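Local coordinates for PhiRv1 phage protein (Mycobacterium tuberculosis, PDB 6LG3) that is a prophage-encoded mycobacterial toxin, apparently EST12, that probably activates a RACK1-NLRP3-gasdermin D pyroptosis-IL-1 beta immune pathway, at residues 2-13 against 61-72. Residues are numbered along the deposited sequence; the frame is centred on the assembly and turned at random.
Sequences LTNDERQLMHEL and VHADRDWLAFHA
Leu9 of helix 4-13 enters helix 65-72 as a knob, seated in the hole formed by Trp67, Leu68, His71 and Ala72. Its CD2 branch, on a CG held anti to the backbone N (chi1 -179°), reaches Leu68 CD1 at 3.6 Å. Leu68 suits the centre because it is branched: CD1 meets Leu9, both methyls flank Met10, with CD2 3.8 Å from Met10 CG, and CD2 also touches Glu6 CB. Small Ala72 lets the helices close in, its CB resting 3.7 Å from Glu6 CG. Toward the strand, Met10 bends at chi2 and chi3 and sets its thioether end against Val61, with Met10 CE 3.7 Å from Val61 CG1; Leu13 packs on the same valine and touches the Trp67 ring obliquely through CD1.

The polar contacts gather around Glu6. Its OE1 accepts from Thr3 N (2.9 Å, 172°) while Thr3 OG1 accepts from Glu6 N, which closes a capping box at the helix start. Two waters bridge this carboxylate to Arg65: one donates to Glu6 OE2 and Arg65 O and accepts from Arg65 NE; the other donates to Glu6 OE1 and accepts a weak bond from Arg65 NH2. Leu2 CD2 sits over one face of the Arg65 guanidinium, 3.7 Å above the plane.

Met10 and Leu68 both reach Ala51 of strand 50-55. In this small alpha+beta fold, helix 4-13 thus packs over one face of the three-stranded antiparallel sheet, and its single knob, Leu9, joins it to helix 65-72, which directly follows outer strand 58-64.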
loop_
_atom_site.group_PDB
_atom_site.type_symbol
_atom_site.label_atom_id
_atom_site.label_comp_id
_atom_site.label_asym_id
_atom_site.label_seq_id
_atom_site.Cartn_x
_atom_site.Cartn_y
_atom_site.Cartn_z
ATOM N N LEU A 2 -2.846 6.053 10.496
ATOM C CA LEU A 2 -2.064 6.544 9.370
ATOM C C LEU A 2 -2.711 7.793 8.790
ATOM O O LEU A 2 -3.937 7.887 8.698
ATOM C CB LEU A 2 -1.939 5.467 8.291
ATOM C CG LEU A 2 -1.291 4.138 8.678
ATOM C CD1 LEU A 2 -1.244 3.224 7.470
ATOM C CD2 LEU A 2 0.106 4.353 9.239
ATOM N N THR A 3 -1.879 8.759 8.403
ATOM C CA THR A 3 -2.358 9.991 7.795
ATOM C C THR A 3 -2.709 9.758 6.323
ATOM O O THR A 3 -2.387 8.723 5.736
ATOM C CB THR A 3 -1.304 11.092 7.915
ATOM O OG1 THR A 3 -0.231 10.815 7.011
ATOM C CG2 THR A 3 -0.744 11.153 9.328
ATOM N N ASN A 4 -3.375 10.750 5.715
ATOM C CA ASN A 4 -3.724 10.637 4.301
ATOM C C ASN A 4 -2.480 10.504 3.425
ATOM O O ASN A 4 -2.462 9.697 2.485
ATOM C CB ASN A 4 -4.563 11.836 3.854
ATOM C CG ASN A 4 -6.046 11.612 4.059
ATOM O OD1 ASN A 4 -6.514 10.474 4.087
ATOM N ND2 ASN A 4 -6.799 12.701 4.187
ATOM N N ASP A 5 -1.432 11.285 3.718
ATOM C CA ASP A 5 -0.208 11.195 2.928
ATOM C C ASP A 5 0.491 9.859 3.136
ATOM O O ASP A 5 1.069 9.299 2.193
ATOM C CB ASP A 5 0.726 12.355 3.264
ATOM C CG ASP A 5 0.222 13.672 2.724
ATOM O OD1 ASP A 5 0.501 14.718 3.344
ATOM O OD2 ASP A 5 -0.443 13.656 1.664
ATOM N N GLU A 6 0.451 9.332 4.359
ATOM C CA GLU A 6 1.035 8.017 4.601
ATOM C C GLU A 6 0.273 6.927 3.854
ATOM O O GLU A 6 0.890 6.021 3.281
ATOM C CB GLU A 6 1.075 7.722 6.100
ATOM C CG GLU A 6 2.191 8.465 6.836
ATOM C CD GLU A 6 2.062 8.367 8.350
ATOM O OE1 GLU A 6 0.938 8.132 8.843
ATOM O OE2 GLU A 6 3.085 8.519 9.047
ATOM N N ARG A 7 -1.063 7.001 3.840
ATOM C CA ARG A 7 -1.839 6.024 3.070
ATOM C C ARG A 7 -1.534 6.137 1.582
ATOM O O ARG A 7 -1.396 5.122 0.887
ATOM C CB ARG A 7 -3.342 6.204 3.319
ATOM C CG ARG A 7 -3.788 5.950 4.753
ATOM C CD ARG A 7 -5.296 6.136 4.921
ATOM N NE ARG A 7 -5.649 6.398 6.314
ATOM C CZ ARG A 7 -5.994 5.461 7.195
ATOM N NH1 ARG A 7 -6.040 4.184 6.831
ATOM N NH2 ARG A 7 -6.293 5.803 8.441
ATOM N N GLN A 8 -1.424 7.371 1.078
ATOM C CA GLN A 8 -1.095 7.581 -0.326
ATOM C C GLN A 8 0.254 6.957 -0.677
ATOM O O GLN A 8 0.387 6.277 -1.707
ATOM C CB GLN A 8 -1.110 9.081 -0.625
ATOM C CG GLN A 8 -1.185 9.444 -2.088
ATOM C CD GLN A 8 -1.516 10.913 -2.292
ATOM O OE1 GLN A 8 -2.687 11.301 -2.302
ATOM N NE2 GLN A 8 -0.483 11.740 -2.445
ATOM N N LEU A 9 1.261 7.152 0.185
ATOM C CA LEU A 9 2.569 6.554 -0.067
ATOM C C LEU A 9 2.500 5.026 -0.035
ATOM O O LEU A 9 3.110 4.350 -0.878
ATOM C CB LEU A 9 3.581 7.091 0.948
ATOM C CG LEU A 9 5.019 6.600 0.829
ATOM C CD1 LEU A 9 5.522 6.719 -0.600
ATOM C CD2 LEU A 9 5.892 7.421 1.778
ATOM N N MET A 10 1.749 4.458 0.913
ATOM C CA MET A 10 1.607 3.004 0.937
ATOM C C MET A 10 0.945 2.493 -0.341
ATOM O O MET A 10 1.328 1.443 -0.869
ATOM C CB MET A 10 0.815 2.561 2.172
ATOM C CG MET A 10 1.556 2.779 3.515
ATOM S SD MET A 10 2.957 1.654 3.726
ATOM C CE MET A 10 2.157 0.055 3.970
ATOM N N HIS A 11 -0.030 3.232 -0.868
ATOM C CA HIS A 11 -0.662 2.812 -2.116
ATOM C C HIS A 11 0.324 2.865 -3.280
ATOM O O HIS A 11 0.341 1.959 -4.126
ATOM C CB HIS A 11 -1.885 3.680 -2.406
ATOM C CG HIS A 11 -2.753 3.151 -3.504
ATOM N ND1 HIS A 11 -3.771 2.248 -3.277
ATOM C CD2 HIS A 11 -2.753 3.394 -4.836
ATOM C CE1 HIS A 11 -4.364 1.960 -4.423
ATOM N NE2 HIS A 11 -3.764 2.642 -5.383
ATOM N N GLU A 12 1.163 3.910 -3.335
ATOM C CA GLU A 12 2.151 3.988 -4.409
ATOM C C GLU A 12 3.145 2.832 -4.330
ATOM O O GLU A 12 3.474 2.210 -5.355
ATOM C CB GLU A 12 2.864 5.339 -4.364
ATOM C CG GLU A 12 1.913 6.519 -4.557
ATOM C CD GLU A 12 2.589 7.876 -4.379
ATOM O OE1 GLU A 12 1.865 8.886 -4.220
ATOM O OE2 GLU A 12 3.840 7.935 -4.399
ATOM N N LEU A 13 3.610 2.511 -3.115
ATOM C CA LEU A 13 4.477 1.349 -2.932
ATOM C C LEU A 13 3.783 0.053 -3.360
ATOM O O LEU A 13 4.430 -0.856 -3.899
ATOM C CB LEU A 13 4.919 1.247 -1.472
ATOM C CG LEU A 13 5.720 2.411 -0.886
ATOM C CD1 LEU A 13 5.995 2.130 0.582
ATOM C CD2 LEU A 13 7.015 2.582 -1.646
ATOM N N VAL A 61 2.695 -4.798 1.087
ATOM C CA VAL A 61 3.702 -3.802 1.457
ATOM C C VAL A 61 3.848 -3.778 2.968
ATOM O O VAL A 61 2.851 -3.771 3.694
ATOM C CB VAL A 61 3.328 -2.382 0.966
ATOM C CG1 VAL A 61 4.404 -1.352 1.371
ATOM C CG2 VAL A 61 3.092 -2.359 -0.529
ATOM N N HIS A 62 5.085 -3.735 3.451
ATOM C CA HIS A 62 5.303 -3.303 4.823
ATOM C C HIS A 62 6.423 -2.273 4.838
ATOM O O HIS A 62 7.401 -2.387 4.092
ATOM C CB HIS A 62 5.594 -4.470 5.779
ATOM C CG HIS A 62 6.839 -5.232 5.469
ATOM N ND1 HIS A 62 8.074 -4.865 5.957
ATOM C CD2 HIS A 62 7.036 -6.366 4.755
ATOM C CE1 HIS A 62 8.984 -5.727 5.539
ATOM N NE2 HIS A 62 8.380 -6.648 4.809
ATOM N N ALA A 63 6.236 -1.233 5.639
ATOM C CA ALA A 63 7.188 -0.133 5.695
ATOM C C ALA A 63 7.395 0.279 7.144
ATOM O O ALA A 63 6.438 0.355 7.912
ATOM C CB ALA A 63 6.704 1.070 4.876
ATOM N N ASP A 64 8.644 0.539 7.510
ATOM C CA ASP A 64 8.932 1.091 8.824
ATOM C C ASP A 64 8.143 2.378 9.038
ATOM O O ASP A 64 8.037 3.207 8.136
ATOM C CB ASP A 64 10.428 1.373 8.928
ATOM C CG ASP A 64 10.789 2.076 10.201
ATOM O OD1 ASP A 64 11.043 3.283 10.132
ATOM O OD2 ASP A 64 10.825 1.405 11.248
ATOM N N ARG A 65 7.574 2.546 10.241
ATOM C CA ARG A 65 6.696 3.696 10.482
ATOM C C ARG A 65 7.464 5.017 10.492
ATOM O O ARG A 65 6.942 6.039 10.035
ATOM C CB ARG A 65 5.935 3.534 11.804
ATOM C CG ARG A 65 4.833 2.475 11.794
ATOM C CD ARG A 65 3.562 2.926 11.077
ATOM N NE ARG A 65 2.987 4.159 11.612
ATOM C CZ ARG A 65 1.947 4.212 12.441
ATOM N NH1 ARG A 65 1.371 3.095 12.869
ATOM N NH2 ARG A 65 1.491 5.385 12.860
ATOM N N ASP A 66 8.677 5.040 11.053
ATOM C CA ASP A 66 9.486 6.261 11.009
ATOM C C ASP A 66 9.858 6.620 9.577
ATOM O O ASP A 66 9.775 7.788 9.175
ATOM C CB ASP A 66 10.747 6.103 11.862
ATOM C CG ASP A 66 10.445 6.050 13.346
ATOM O OD1 ASP A 66 11.184 5.367 14.082
ATOM O OD2 ASP A 66 9.461 6.691 13.775
ATOM N N TRP A 67 10.287 5.629 8.791
ATOM C CA TRP A 67 10.588 5.883 7.384
ATOM C C TRP A 67 9.356 6.395 6.643
ATOM O O TRP A 67 9.445 7.345 5.849
ATOM C CB TRP A 67 11.132 4.603 6.738
ATOM C CG TRP A 67 11.461 4.729 5.274
ATOM C CD1 TRP A 67 12.675 5.005 4.730
ATOM C CD2 TRP A 67 10.551 4.576 4.173
ATOM N NE1 TRP A 67 12.584 5.040 3.357
ATOM C CE2 TRP A 67 11.288 4.777 2.993
ATOM C CE3 TRP A 67 9.187 4.288 4.076
ATOM C CZ2 TRP A 67 10.707 4.703 1.728
ATOM C CZ3 TRP A 67 8.607 4.213 2.813
ATOM C CH2 TRP A 67 9.366 4.420 1.661
ATOM N N LEU A 68 8.193 5.781 6.889
ATOM C CA LEU A 68 6.973 6.190 6.199
ATOM C C LEU A 68 6.558 7.601 6.601
ATOM O O LEU A 68 6.138 8.400 5.756
ATOM C CB LEU A 68 5.842 5.204 6.503
ATOM C CG LEU A 68 4.532 5.405 5.740
ATOM C CD1 LEU A 68 4.713 5.057 4.286
ATOM C CD2 LEU A 68 3.420 4.567 6.352
ATOM N N ALA A 69 6.662 7.925 7.890
ATOM C CA ALA A 69 6.331 9.272 8.340
ATOM C C ALA A 69 7.267 10.303 7.717
ATOM O O ALA A 69 6.819 11.362 7.255
ATOM C CB ALA A 69 6.378 9.341 9.869
ATOM N N PHE A 70 8.571 10.009 7.680
ATOM C CA PHE A 70 9.510 10.956 7.080
ATOM C C PHE A 70 9.208 11.167 5.598
ATOM O O PHE A 70 9.051 12.303 5.143
ATOM C CB PHE A 70 10.950 10.482 7.274
ATOM C CG PHE A 70 11.968 11.419 6.701
ATOM C CD1 PHE A 70 12.300 12.584 7.375
ATOM C CD2 PHE A 70 12.595 11.140 5.495
ATOM C CE1 PHE A 70 13.239 13.462 6.859
ATOM C CE2 PHE A 70 13.539 12.016 4.972
ATOM C CZ PHE A 70 13.857 13.175 5.659
ATOM N N HIS A 71 9.107 10.084 4.829
ATOM C CA HIS A 71 8.894 10.263 3.396
ATOM C C HIS A 71 7.509 10.803 3.061
ATOM O O HIS A 71 7.345 11.415 1.999
ATOM C CB HIS A 71 9.161 8.952 2.654
ATOM C CG HIS A 71 10.620 8.666 2.497
ATOM N ND1 HIS A 71 11.420 8.286 3.554
ATOM C CD2 HIS A 71 11.436 8.759 1.422
ATOM C CE1 HIS A 71 12.661 8.129 3.129
ATOM N NE2 HIS A 71 12.697 8.407 1.839
ATOM N N ALA A 72 6.519 10.620 3.935
ATOM C CA ALA A 72 5.207 11.191 3.656
ATOM C C ALA A 72 5.135 12.668 4.026
ATOM O O ALA A 72 4.377 13.418 3.403
ATOM C CB ALA A 72 4.113 10.414 4.392
HETATM O O HOH W 1 4.093 6.469 10.265
HETATM O O HOH W 2 0.935 7.738 11.700
#